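Local coordinates for protein particle-associated lyase (Acinetobacter bacteriophage AP22, PDB 4Y9V) that binds the capsular saccharide of Acinetobacter baumannii and probably cleaves it as a trimeric, lyase-type tailspike of the phage particle, at residues I154-D159 against E199-L204; K171-E176 against P314-Y319. One frame throughout, in Å; residues are numbered along the deposited sequence. Where two conformers were deposited one is given.

Interaction 1: I154-D159 against E199-L204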
loop_
_atom_site.group_PDB
_atom_site.type_symbol
_atom_site.label_atom_id
_atom_site.label_comp_id
_atom_site.label_asym_id
_atom_site.label_seq_id
_atom_site.Cartn_x
_atom_site.Cartn_y
_atom_site.Cartn_z
ATOM N N ILE A 154 -30.994 -2.993 -1.808
ATOM C CA ILE A 154 -31.700 -1.779 -2.151
ATOM C C ILE A 154 -31.470 -1.595 -3.646
ATOM O O ILE A 154 -30.329 -1.614 -4.092
ATOM C CB ILE A 154 -31.116 -0.577 -1.368
ATOM C CG1 ILE A 154 -31.233 -0.767 0.126
ATOM C CG2 ILE A 154 -31.748 0.746 -1.844
ATOM C CD1 ILE A 154 -30.376 0.177 0.966
ATOM N N TYR A 155 -32.529 -1.428 -4.446
ATOM C CA TYR A 155 -32.347 -1.348 -5.895
ATOM C C TYR A 155 -33.357 -0.410 -6.509
ATOM O O TYR A 155 -34.556 -0.517 -6.248
ATOM C CB TYR A 155 -32.459 -2.755 -6.541
ATOM C CG TYR A 155 -32.102 -2.787 -8.011
ATOM C CD1 TYR A 155 -30.784 -2.744 -8.437
ATOM C CD2 TYR A 155 -33.090 -2.826 -8.978
ATOM C CE1 TYR A 155 -30.442 -2.757 -9.770
ATOM C CE2 TYR A 155 -32.758 -2.857 -10.331
ATOM C CZ TYR A 155 -31.444 -2.825 -10.734
ATOM O OH TYR A 155 -31.180 -2.855 -12.081
ATOM N N CYS A 156 -32.856 0.506 -7.331
ATOM C CA CYS A 156 -33.724 1.409 -8.105
ATOM C C CYS A 156 -33.940 0.833 -9.491
ATOM O O CYS A 156 -33.009 0.614 -10.236
ATOM C CB CYS A 156 -33.054 2.766 -8.202
ATOM S SG CYS A 156 -34.039 3.971 -9.146
ATOM N N THR A 157 -35.235 0.626 -9.835
ATOM C CA THR A 157 -35.546 0.004 -11.117
ATOM C C THR A 157 -35.491 0.954 -12.295
ATOM O O THR A 157 -35.589 0.509 -13.441
ATOM C CB THR A 157 -36.918 -0.701 -11.025
ATOM O OG1 THR A 157 -37.912 0.231 -10.646
ATOM C CG2 THR A 157 -36.928 -1.819 -10.001
ATOM N N ASP A 158 -35.323 2.250 -12.044
ATOM C CA ASP A 158 -35.290 3.286 -13.081
ATOM C C ASP A 158 -33.960 3.285 -13.819
ATOM O O ASP A 158 -32.859 3.344 -13.234
ATOM C CB ASP A 158 -35.593 4.631 -12.450
ATOM C CG ASP A 158 -36.889 4.728 -11.660
ATOM O OD1 ASP A 158 -37.897 4.213 -12.172
ATOM O OD2 ASP A 158 -36.950 5.226 -10.492
ATOM N N ASP A 159 -34.012 3.270 -15.156
ATOM C CA ASP A 159 -32.831 3.352 -15.994
ATOM C C ASP A 159 -32.020 4.620 -15.668
ATOM O O ASP A 159 -32.556 5.679 -15.346
ATOM C CB ASP A 159 -33.201 3.375 -17.472
ATOM C CG ASP A 159 -33.704 2.067 -18.009
ATOM O OD1 ASP A 159 -33.768 1.067 -17.260
ATOM O OD2 ASP A 159 -33.993 2.024 -19.221
ATOM N N GLU A 199 -38.859 7.620 -5.272
ATOM C CA GLU A 199 -38.231 6.931 -6.367
ATOM C C GLU A 199 -38.730 5.461 -6.397
ATOM O O GLU A 199 -39.319 4.969 -5.437
ATOM C CB GLU A 199 -36.684 6.977 -6.273
ATOM C CG GLU A 199 -36.150 8.412 -6.526
ATOM C CD GLU A 199 -34.711 8.600 -6.134
ATOM O OE1 GLU A 199 -34.157 7.800 -5.379
ATOM O OE2 GLU A 199 -34.128 9.611 -6.598
ATOM N N ASN A 200 -38.459 4.744 -7.492
ATOM C CA ASN A 200 -38.801 3.349 -7.628
ATOM C C ASN A 200 -37.725 2.465 -6.974
ATOM O O ASN A 200 -36.869 1.924 -7.643
ATOM C CB ASN A 200 -38.998 2.935 -9.066
ATOM C CG ASN A 200 -40.320 3.409 -9.582
ATOM O OD1 ASN A 200 -41.349 3.154 -8.920
ATOM N ND2 ASN A 200 -40.354 4.032 -10.725
ATOM N N ILE A 201 -37.755 2.454 -5.635
ATOM C CA ILE A 201 -36.765 1.733 -4.827
ATOM C C ILE A 201 -37.380 0.508 -4.216
ATOM O O ILE A 201 -38.282 0.575 -3.368
ATOM C CB ILE A 201 -36.172 2.612 -3.713
ATOM C CG1 ILE A 201 -35.729 3.982 -4.159
ATOM C CG2 ILE A 201 -35.037 1.837 -3.024
ATOM C CD1 ILE A 201 -34.676 3.982 -5.259
ATOM N N VAL A 202 -36.941 -0.665 -4.652
ATOM C CA VAL A 202 -37.406 -1.938 -4.164
ATOM C C VAL A 202 -36.368 -2.480 -3.179
ATOM O O VAL A 202 -35.179 -2.161 -3.241
ATOM C CB VAL A 202 -37.711 -2.943 -5.280
ATOM C CG1 VAL A 202 -38.727 -2.319 -6.248
ATOM C CG2 VAL A 202 -36.471 -3.390 -6.019
ATOM N N ILE A 203 -36.857 -3.344 -2.270
ATOM C CA ILE A 203 -36.036 -4.022 -1.284
ATOM C C ILE A 203 -36.156 -5.539 -1.546
ATOM O O ILE A 203 -37.257 -6.090 -1.466
ATOM C CB ILE A 203 -36.459 -3.697 0.147
ATOM C CG1 ILE A 203 -36.512 -2.190 0.435
ATOM C CG2 ILE A 203 -35.577 -4.422 1.152
ATOM C CD1 ILE A 203 -35.183 -1.460 0.292
ATOM N N LEU A 204 -35.042 -6.153 -1.876
ATOM C CA LEU A 204 -34.950 -7.574 -2.119
ATOM C C LEU A 204 -34.318 -8.261 -0.909
ATOM O O LEU A 204 -33.487 -7.669 -0.230
ATOM C CB LEU A 204 -34.112 -7.911 -3.346
ATOM C CG LEU A 204 -34.325 -7.020 -4.575
ATOM C CD1 LEU A 204 -33.377 -7.410 -5.700
ATOM C CD2 LEU A 204 -35.786 -7.056 -5.046
#

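Interaction 2: K171-E176 against P314-Y319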
loop_
_atom_site.group_PDB
_atom_site.type_symbol
_atom_site.label_atom_id
_atom_site.label_comp_id
_atom_site.label_asym_id
_atom_site.label_seq_id
_atom_site.Cartn_x
_atom_site.Cartn_y
_atom_site.Cartn_z
ATOM N N LYS A 171 -28.980 2.483 -9.705
ATOM C CA LYS A 171 -28.414 2.606 -8.357
ATOM C C LYS A 171 -28.976 1.514 -7.430
ATOM O O LYS A 171 -30.076 1.009 -7.605
ATOM C CB LYS A 171 -28.597 4.007 -7.799
ATOM C CG LYS A 171 -30.014 4.439 -7.538
ATOM C CD LYS A 171 -30.067 5.835 -6.937
ATOM C CE LYS A 171 -31.481 6.310 -6.670
ATOM N NZ LYS A 171 -31.477 7.693 -6.162
ATOM N N GLY A 172 -28.177 1.209 -6.406
ATOM C CA GLY A 172 -28.544 0.237 -5.398
ATOM C C GLY A 172 -27.315 -0.193 -4.632
ATOM O O GLY A 172 -26.204 0.224 -4.953
ATOM N N GLU A 173 -27.510 -1.031 -3.622
ATOM C CA GLU A 173 -26.401 -1.576 -2.858
ATOM C C GLU A 173 -26.888 -2.772 -2.033
ATOM O O GLU A 173 -28.087 -2.951 -1.830
ATOM C CB GLU A 173 -25.746 -0.506 -1.956
ATOM C CG GLU A 173 -26.673 0.129 -0.942
ATOM C CD GLU A 173 -26.060 1.444 -0.474
ATOM O OE1 GLU A 173 -26.120 2.449 -1.252
ATOM O OE2 GLU A 173 -25.456 1.495 0.624
ATOM N N PHE A 174 -25.945 -3.541 -1.544
ATOM C CA PHE A 174 -26.205 -4.628 -0.634
ATOM C C PHE A 174 -25.996 -4.175 0.802
ATOM O O PHE A 174 -25.045 -3.438 1.078
ATOM C CB PHE A 174 -25.255 -5.798 -0.898
ATOM C CG PHE A 174 -25.348 -6.420 -2.279
ATOM C CD1 PHE A 174 -26.501 -6.364 -3.044
ATOM C CD2 PHE A 174 -24.241 -7.100 -2.796
ATOM C CE1 PHE A 174 -26.551 -6.981 -4.301
ATOM C CE2 PHE A 174 -24.295 -7.704 -4.052
ATOM C CZ PHE A 174 -25.453 -7.631 -4.787
ATOM N N VAL A 175 -26.870 -4.626 1.713
ATOM C CA VAL A 175 -26.725 -4.347 3.119
ATOM C C VAL A 175 -26.976 -5.637 3.919
ATOM O O VAL A 175 -27.687 -6.525 3.467
ATOM C CB VAL A 175 -27.638 -3.209 3.630
ATOM C CG1 VAL A 175 -27.377 -1.917 2.846
ATOM C CG2 VAL A 175 -29.109 -3.603 3.569
ATOM N N GLU A 176 -26.401 -5.669 5.115
ATOM C CA GLU A 176 -26.720 -6.687 6.117
ATOM C C GLU A 176 -27.449 -6.026 7.283
ATOM O O GLU A 176 -27.041 -4.998 7.801
ATOM C CB GLU A 176 -25.472 -7.409 6.614
ATOM C CG GLU A 176 -25.817 -8.470 7.651
ATOM C CD GLU A 176 -24.637 -9.321 8.032
ATOM O OE1 GLU A 176 -24.312 -10.187 7.221
ATOM O OE2 GLU A 176 -24.080 -9.115 9.095
ATOM N N PRO A 314 -24.459 -1.339 -8.549
ATOM C CA PRO A 314 -23.089 -0.904 -8.858
ATOM C C PRO A 314 -22.069 -1.756 -8.108
ATOM O O PRO A 314 -22.329 -2.242 -7.014
ATOM C CB PRO A 314 -23.070 0.550 -8.366
ATOM C CG PRO A 314 -24.520 0.992 -8.477
ATOM C CD PRO A 314 -25.296 -0.247 -8.025
ATOM N N CYS A 315 -20.889 -1.881 -8.702
ATOM C CA CYS A 315 -19.780 -2.525 -7.998
ATOM C C CYS A 315 -19.108 -1.507 -7.065
ATOM O O CYS A 315 -18.874 -0.366 -7.442
ATOM C CB CYS A 315 -18.682 -3.004 -8.944
ATOM S SG CYS A 315 -19.214 -4.350 -10.041
ATOM N N ARG A 316 -18.721 -1.981 -5.882
ATOM C CA ARG A 316 -18.044 -1.082 -4.934
ATOM C C ARG A 316 -17.265 -1.922 -3.951
ATOM O O ARG A 316 -17.592 -3.099 -3.673
ATOM C CB ARG A 316 -19.022 -0.056 -4.330
ATOM C CG ARG A 316 -20.220 -0.680 -3.665
ATOM C CD ARG A 316 -21.068 0.360 -2.969
ATOM N NE ARG A 316 -21.469 1.506 -3.769
ATOM C CZ ARG A 316 -22.655 1.653 -4.351
ATOM N NH1 ARG A 316 -23.533 0.687 -4.368
ATOM N NH2 ARG A 316 -22.948 2.818 -4.917
ATOM N N ASN A 317 -16.228 -1.307 -3.379
ATOM C CA ASN A 317 -15.330 -1.883 -2.383
ATOM C C ASN A 317 -14.541 -3.045 -2.961
ATOM O O ASN A 317 -14.436 -4.129 -2.376
ATOM C CB ASN A 317 -16.039 -2.252 -1.100
ATOM C CG ASN A 317 -16.573 -1.054 -0.349
ATOM O OD1 ASN A 317 -16.019 0.057 -0.446
ATOM N ND2 ASN A 317 -17.634 -1.263 0.411
ATOM N N GLY A 318 -13.920 -2.801 -4.107
ATOM C CA GLY A 318 -13.056 -3.772 -4.753
ATOM C C GLY A 318 -11.592 -3.493 -4.480
ATOM O O GLY A 318 -11.167 -2.328 -4.484
ATOM N N TYR A 319 -10.788 -4.529 -4.274
ATOM C CA TYR A 319 -9.364 -4.377 -4.029
ATOM C C TYR A 319 -8.619 -5.526 -4.725
ATOM O O TYR A 319 -8.725 -6.664 -4.273
ATOM C CB TYR A 319 -9.113 -4.312 -2.515
ATOM C CG TYR A 319 -7.637 -4.157 -2.200
ATOM C CD1 TYR A 319 -7.000 -2.950 -2.419
ATOM C CD2 TYR A 319 -6.822 -5.176 -1.768
ATOM C CE1 TYR A 319 -5.667 -2.739 -2.187
ATOM C CE2 TYR A 319 -5.496 -4.964 -1.537
ATOM C CZ TYR A 319 -4.890 -3.731 -1.748
ATOM O OH TYR A 319 -3.558 -3.569 -1.475
HETATM O O HOH W 1 -25.915 3.206 -5.645
#

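Interaction 1: I154-D159 against E199-L204
Strands 154-156 and 201-204 run antiparallel at 146°, their axes 4.7 Å apart at closest, with Tyr155 and Val202 as the hydrogen-bonded pair and Ile154-Ile203 and Cys156-Ile201 as the non-hydrogen-bonded pairs on either side. This is a strand pairing within the Ig-like domain of the tailspike. Tyr155 N donates to Val202 O at 3.0 Å, and Val202 N returns a bond to Tyr155 O. Just past the strand end, Thr157 N also donates to the O of Asn200, which centres an inverse gamma turn.

Ile154, Cys156, Ile201 and Ile203 share one face of the sheet, which Phe138 helps to cover. There Ile201 CG2, anti to its backbone N, lies 3.7 Å from Ile154 CG2, while Ile201 CG1, anti to the carbonyl carbon, carries its CD1 to 3.6 Å from Cys156 CB. Ile154 and Ile203 lie alongside one another. On the other face Val202 CG2 lies against Tyr155 O and, more loosely, its CB; the ring of Tyr155 leads away to a hydrogen bond between its OH and Arg170.

At the partly exposed end, the Asp158 side chain, in one of its two conformers, crosses that of Asn200 at about a right angle, with carboxylate and amide planes 57° apart. Asn200 ND2 donates almost straight, at 169°, to the syn lone pair of Asp158 OD1, 2.9 Å away, and OD2 takes a weak bond from Asn200 N.

Interaction 2: K171-E176 against P314-Y319
In one of its two conformers, Arg316 starts toward strand 172-176 with CG held between its own backbone N and carbonyl carbon (chi1 55°), and a bend at chi3 (52°) then turns the guanidinium so that its edge meets the Gly172 carbonyl. NH1 donates to Gly172 O at 2.8 Å. The oxygen lies close to the guanidinium plane and the donor in the carbonyl plane, although the N-H...O angle of 146° shows a bent bond. A second link runs through a water that accepts from both Arg316 NH2 and Gly172 N, at 3.1 Å each. The guanidinium edge therefore reads the carbonyl directly and the amide of the same glycine through water, which would restrain the rotation of the group.

The contact joins two parts of the tailspike: Gly172 and Glu173 belong to the Ig-like domain, whereas Pro314 and Arg316 come from the right-handed parallel beta-helix of the pectin lyase-like family, whose chain turns a corner at Asn317. Arg316 NE is salt-bridged to Glu341, on the parallel strand beside 315-316, consistent with the beta-helix itself positioning the arginine.

Pro314 brings its CD to 3.2 Å from Gly172 O, the same oxygen that Arg316 NH1 bonds. Glu173 CB packs obliquely against Arg316 NH1 at 3.5 Å. The Glu173 carboxylate turns elsewhere: OE1 bonds to Tyr195 OH and OE2 to Tyr192 N, and OE1 stays 4.4 Å from Arg316 NH1, well out of the guanidinium plane, an interaction of charges alone.

Interaction 1 and the 171-176 side of interaction 2, contacts whose centres are 14 Å apart, belong to one sheet, in which strand 151-156 pairs with 201-207 on one side and 172-181 on the other. Cys156 N lies 2.8 Å from Lys171 O, a probable hydrogen bond. A salt bridge of 2.8 Å from Glu199 OE1 to Lys171 NZ also ties the two contacts together, and Ile154 CD1 packs on Val175 CG1 at 4.1 Å. Through Gly172, interaction 2 fastens the start of strand 172-181 to the beta-helix segment 314-319. Neither contact lines the glycan pocket: nearest atoms of the Tyr155 side chain and a bound N-acetylfucosamine are about 9 Å apart, those of Pro314 and an N-acetylmannosaminuronic acid about 10 Å.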